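Local coordinates for protein glutaredoxin-2 (Vaccinia virus, PDB 2G2Q) that acts as a thiol-disulfide transfer protein of the glutaredoxin family, required for forming disulfide bonds in virion membrane proteins and for virion morphogenesis, at residues I73-P78 and S109-A114; A22-E25 and D31-H34. One frame throughout, in Å; residues are numbered along the deposited sequence.

Contact 1: I73-P78 and S109-A114; sequences IFKYNP and SEIEKA. With SO4 (sulfate ion), chain D.
The flat groups that meet Lys75 are two peptide carbonyls, of Ile111 and Ala114, and neither is met over a face of its peptide: one is approached nearly end-on at its oxygen, the other in plane. Lys75 NZ reaches Ile111 O at 2.7 Å almost head-on, with a C=O...N angle of 161°, while Ala114 O accepts from the same nitrogen at 2.9 Å in the carbonyl plane, on a lone pair. From nearly the opposite side to Ala114 O comes a sulfate, probably left by the crystallisation liquor, whose O2 accepts a hydrogen bond from Lys75 NZ at 3.0 Å. Lysine suits the place because its chain is long enough to span from a strand to the C-terminal end of a helix: it runs out extended and then bends at chi3 (72°), which swings the amine to the carbonyls. On the way Lys75 CD passes the CG2 branch of Ile111 at 4.3 Å, and the small Ala114 brings its CB within 3.8 Å of Lys75 NZ. In this thioredoxin fold, strand 71-77 lies inside the mixed sheet and the end of helix 104-113 runs over it at 40°. A positive amine at the C-terminal end of that helix is probably favoured by the helix dipole. Ile111 continues inward onto Leu5 and Val86, whereas Tyr30 OH, Tyr116 OH and Asn3 ND2 complete the sulfate site.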
loop_
_atom_site.group_PDB
_atom_site.type_symbol
_atom_site.label_atom_id
_atom_site.label_comp_id
_atom_site.label_asym_id
_atom_site.label_seq_id
_atom_site.Cartn_x
_atom_site.Cartn_y
_atom_site.Cartn_z
ATOM N N ILE A 73 0.380 2.451 -2.548
ATOM C CA ILE A 73 -0.640 3.277 -3.167
ATOM C C ILE A 73 -0.075 4.069 -4.371
ATOM O O ILE A 73 0.952 4.742 -4.278
ATOM C CB ILE A 73 -1.280 4.225 -2.139
ATOM C CG1 ILE A 73 -1.863 3.423 -0.963
ATOM C CG2 ILE A 73 -2.354 5.092 -2.790
ATOM C CD1 ILE A 73 -2.354 4.291 0.206
ATOM N N PHE A 74 -0.772 3.961 -5.491
ATOM C CA PHE A 74 -0.477 4.738 -6.671
ATOM C C PHE A 74 -1.658 5.648 -6.985
ATOM O O PHE A 74 -2.808 5.390 -6.596
ATOM C CB PHE A 74 -0.217 3.831 -7.877
ATOM C CG PHE A 74 0.971 2.950 -7.721
ATOM C CD1 PHE A 74 0.866 1.721 -7.071
ATOM C CD2 PHE A 74 2.192 3.338 -8.212
ATOM C CE1 PHE A 74 1.973 0.905 -6.907
ATOM C CE2 PHE A 74 3.295 2.522 -8.068
ATOM C CZ PHE A 74 3.191 1.306 -7.404
ATOM N N LYS A 75 -1.359 6.712 -7.707
ATOM C CA LYS A 75 -2.352 7.698 -8.060
ATOM C C LYS A 75 -2.315 7.752 -9.579
ATOM O O LYS A 75 -1.284 8.087 -10.170
ATOM C CB LYS A 75 -2.016 9.045 -7.395
ATOM C CG LYS A 75 -3.024 10.150 -7.659
ATOM C CD LYS A 75 -2.762 11.413 -6.824
ATOM C CE LYS A 75 -1.537 12.199 -7.296
ATOM N NZ LYS A 75 -1.282 13.379 -6.407
ATOM N N TYR A 76 -3.420 7.367 -10.210
ATOM C CA TYR A 76 -3.522 7.379 -11.667
ATOM C C TYR A 76 -4.475 8.472 -12.150
ATOM O O TYR A 76 -5.614 8.594 -11.659
ATOM C CB TYR A 76 -3.988 6.011 -12.211
ATOM C CG TYR A 76 -4.031 5.974 -13.722
ATOM C CD1 TYR A 76 -2.871 6.180 -14.472
ATOM C CD2 TYR A 76 -5.229 5.763 -14.410
ATOM C CE1 TYR A 76 -2.884 6.142 -15.852
ATOM C CE2 TYR A 76 -5.258 5.729 -15.811
ATOM C CZ TYR A 76 -4.075 5.931 -16.523
ATOM O OH TYR A 76 -4.068 5.928 -17.919
ATOM N N ASN A 77 -4.019 9.245 -13.130
ATOM C CA ASN A 77 -4.870 10.247 -13.762
ATOM C C ASN A 77 -5.339 9.788 -15.128
ATOM O O ASN A 77 -4.585 9.868 -16.097
ATOM C CB ASN A 77 -4.164 11.620 -13.852
ATOM C CG ASN A 77 -5.075 12.721 -14.396
ATOM O OD1 ASN A 77 -5.785 12.548 -15.401
ATOM N ND2 ASN A 77 -5.066 13.849 -13.730
ATOM N N PRO A 78 -6.616 9.380 -15.229
ATOM C CA PRO A 78 -7.172 8.748 -16.445
ATOM C C PRO A 78 -7.266 9.696 -17.657
ATOM O O PRO A 78 -7.341 9.248 -18.819
ATOM C CB PRO A 78 -8.583 8.339 -16.011
ATOM C CG PRO A 78 -8.597 8.448 -14.517
ATOM C CD PRO A 78 -7.645 9.554 -14.186
ATOM N N SER A 109 -2.422 14.372 2.695
ATOM C CA SER A 109 -1.328 15.227 2.220
ATOM C C SER A 109 -0.415 14.495 1.245
ATOM O O SER A 109 -0.125 15.019 0.167
ATOM C CB SER A 109 -0.460 15.741 3.375
ATOM O OG SER A 109 -1.217 16.411 4.359
ATOM N N GLU A 110 0.049 13.304 1.637
ATOM C CA GLU A 110 1.007 12.547 0.839
ATOM C C GLU A 110 0.419 12.159 -0.522
ATOM O O GLU A 110 1.123 12.179 -1.547
ATOM C CB GLU A 110 1.490 11.306 1.598
ATOM C CG GLU A 110 2.243 11.645 2.907
ATOM C CD GLU A 110 2.587 10.407 3.752
ATOM O OE1 GLU A 110 3.722 10.336 4.273
ATOM O OE2 GLU A 110 1.730 9.502 3.895
ATOM N N ILE A 111 -0.866 11.802 -0.524
ATOM C CA ILE A 111 -1.568 11.452 -1.754
ATOM C C ILE A 111 -1.717 12.697 -2.637
ATOM O O ILE A 111 -1.603 12.631 -3.857
ATOM C CB ILE A 111 -2.973 10.872 -1.460
ATOM C CG1 ILE A 111 -2.864 9.465 -0.891
ATOM C CG2 ILE A 111 -3.853 10.871 -2.725
ATOM C CD1 ILE A 111 -4.181 8.996 -0.279
ATOM N N GLU A 112 -1.973 13.832 -2.009
ATOM C CA GLU A 112 -2.225 15.032 -2.767
ATOM C C GLU A 112 -0.974 15.641 -3.388
ATOM O O GLU A 112 -1.057 16.233 -4.450
ATOM C CB GLU A 112 -3.035 16.035 -1.941
ATOM C CG GLU A 112 -4.504 15.604 -1.843
ATOM C CD GLU A 112 -5.356 16.550 -1.030
ATOM O OE1 GLU A 112 -6.539 16.730 -1.394
ATOM O OE2 GLU A 112 -4.851 17.121 -0.031
ATOM N N LYS A 113 0.172 15.449 -2.745
ATOM C CA LYS A 113 1.458 16.011 -3.188
ATOM C C LYS A 113 2.211 15.107 -4.166
ATOM O O LYS A 113 3.192 15.521 -4.766
ATOM C CB LYS A 113 2.370 16.260 -1.986
ATOM C CG LYS A 113 1.931 17.359 -1.029
ATOM C CD LYS A 113 2.578 17.136 0.351
ATOM C CE LYS A 113 3.161 18.418 0.943
ATOM N NZ LYS A 113 2.207 19.281 1.716
ATOM N N ALA A 114 1.778 13.863 -4.294
ATOM C CA ALA A 114 2.450 12.900 -5.155
ATOM C C ALA A 114 2.498 13.411 -6.607
ATOM O O ALA A 114 1.470 13.725 -7.190
ATOM C CB ALA A 114 1.736 11.562 -5.072
HETATM S S SO4 D . -4.626 14.895 -7.421
HETATM O O1 SO4 D . -3.654 14.622 -8.469
HETATM O O2 SO4 D . -4.164 14.337 -6.152
HETATM O O3 SO4 D . -4.755 16.349 -7.299
HETATM O O4 SO4 D . -5.919 14.315 -7.782
#

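Contact 2: A22-E25 and D31-H34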
loop_
_atom_site.group_PDB
_atom_site.type_symbol
_atom_site.label_atom_id
_atom_site.label_comp_id
_atom_site.label_asym_id
_atom_site.label_seq_id
_atom_site.Cartn_x
_atom_site.Cartn_y
_atom_site.Cartn_z
ATOM N N ALA A 22 -9.200 3.853 5.640
ATOM C CA ALA A 22 -8.809 5.252 5.720
ATOM C C ALA A 22 -8.964 5.903 4.354
ATOM O O ALA A 22 -9.486 7.015 4.236
ATOM C CB ALA A 22 -7.373 5.368 6.192
ATOM N N VAL A 23 -8.521 5.195 3.322
ATOM C CA VAL A 23 -8.579 5.722 1.965
ATOM C C VAL A 23 -10.029 5.880 1.466
ATOM O O VAL A 23 -10.306 6.731 0.615
ATOM C CB VAL A 23 -7.705 4.897 1.006
ATOM C CG1 VAL A 23 -7.764 5.459 -0.389
ATOM C CG2 VAL A 23 -6.253 4.900 1.491
ATOM N N GLU A 24 -10.951 5.102 2.037
ATOM C CA GLU A 24 -12.376 5.214 1.698
ATOM C C GLU A 24 -12.981 6.560 2.081
ATOM O O GLU A 24 -13.940 7.020 1.454
ATOM C CB GLU A 24 -13.195 4.088 2.336
ATOM C CG GLU A 24 -13.121 2.755 1.595
ATOM C CD GLU A 24 -13.839 2.773 0.249
ATOM O OE1 GLU A 24 -15.039 3.133 0.219
ATOM O OE2 GLU A 24 -13.202 2.415 -0.774
ATOM N N GLU A 25 -12.423 7.195 3.107
ATOM C CA GLU A 25 -12.916 8.498 3.542
ATOM C C GLU A 25 -12.618 9.590 2.508
ATOM O O GLU A 25 -13.124 10.700 2.598
ATOM C CB GLU A 25 -12.360 8.828 4.924
ATOM C CG GLU A 25 -12.991 7.949 6.005
ATOM C CD GLU A 25 -12.219 7.928 7.316
ATOM O OE1 GLU A 25 -12.864 7.966 8.391
ATOM O OE2 GLU A 25 -10.974 7.865 7.273
ATOM N N ASP A 31 -11.620 7.860 -7.143
ATOM C CA ASP A 31 -12.000 6.464 -7.363
ATOM C C ASP A 31 -10.906 5.574 -6.754
ATOM O O ASP A 31 -9.733 5.944 -6.724
ATOM C CB ASP A 31 -12.163 6.158 -8.856
ATOM C CG ASP A 31 -13.343 6.873 -9.476
ATOM O OD1 ASP A 31 -14.314 7.180 -8.744
ATOM O OD2 ASP A 31 -13.305 7.139 -10.705
ATOM N N ILE A 32 -11.305 4.407 -6.259
ATOM C CA ILE A 32 -10.392 3.495 -5.572
ATOM C C ILE A 32 -10.457 2.112 -6.208
ATOM O O ILE A 32 -11.550 1.600 -6.493
ATOM C CB ILE A 32 -10.737 3.381 -4.064
ATOM C CG1 ILE A 32 -10.625 4.754 -3.399
ATOM C CG2 ILE A 32 -9.824 2.375 -3.371
ATOM C CD1 ILE A 32 -11.490 4.917 -2.162
ATOM N N LEU A 33 -9.284 1.530 -6.441
ATOM C CA LEU A 33 -9.182 0.168 -6.931
ATOM C C LEU A 33 -8.166 -0.582 -6.100
ATOM O O LEU A 33 -7.178 0.012 -5.635
ATOM C CB LEU A 33 -8.741 0.123 -8.389
ATOM C CG LEU A 33 -9.634 0.666 -9.491
ATOM C CD1 LEU A 33 -8.819 0.574 -10.759
ATOM C CD2 LEU A 33 -10.941 -0.104 -9.636
ATOM N N HIS A 34 -8.436 -1.880 -5.932
ATOM C CA HIS A 34 -7.624 -2.804 -5.147
ATOM C C HIS A 34 -7.024 -3.852 -6.035
ATOM O O HIS A 34 -7.738 -4.557 -6.761
ATOM C CB HIS A 34 -8.468 -3.502 -4.058
ATOM C CG HIS A 34 -8.931 -2.566 -3.001
ATOM N ND1 HIS A 34 -10.057 -1.786 -3.147
ATOM C CD2 HIS A 34 -8.366 -2.203 -1.822
ATOM C CE1 HIS A 34 -10.193 -1.011 -2.084
ATOM N NE2 HIS A 34 -9.175 -1.238 -1.270
#
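Ile32 has the largest share of this contact, followed by Glu24 and Val23, and it makes it with one methyl group. Its CD1 pushes from the strand into the C-terminal part of the helix, where Val23 and Glu24 receive it. The two walls differ in kind. On the Val23 side CD1 meets both the backbone and the side chain: Val23 O stands 3.5 Å from Ile32 CD1, and the apolar pair Val23 CG1 and Ile32 CD1 is 4.2 Å apart. Val23 turns CG1 toward its own carbonyl side, anti to the backbone N (chi1 -179°), which puts that methyl next to the isoleucine. Glu24 supplies the other wall. Rather than stretching away into solvent, its chain folds at chi2 (-70°), bringing the carboxylate back toward the strand until Glu24 OE2 lies 3.3 Å from Ile32 CD1. Here the acid group makes a van der Waals contact with the methyl, and no hydrogen bond crosses between the two segments. Each residue type fits its station: isoleucine combines the beta-branching that strands favour with a long arm ending in CD1, compact Val23 fills the buried side, and Glu24, partly exposed, puts a polar end on the side nearer solvent. His34 extends the same side of the strand, tied through NE2 to Ser20 OG one turn earlier in the helix. The contact closes the beta-alpha-beta unit of strand 3-9, helix 14-24 and strand 30-36, with Val23 resting also on Leu5 and Ile7 of the adjacent strand 3-9 and on Leu107 of the neighbouring helix 104-113.

Contact 2 closes along the chain before contact 1 opens, so the two are in series, and their centres lie 12 Å apart. Both fasten a helix to the same mixed sheet: contact 2 uses the outermost strand 30-36, contact 1 the inner strand 71-77, with strand 3-9 running between them. Helices 14-24 and 104-113 lie side by side on one face, and the contacts meet beneath them where Ile73 CD1 packs against Val23 CG2 at 4.2 Å, so the amino-terminal beta-alpha-beta unit and the carboxy-terminal helix share one hydrophobic core, as in other thioredoxin folds. The redox-active Cys13, just before helix 14-24, and Cys16, in its first turn, lie at the helix end opposite contact 2.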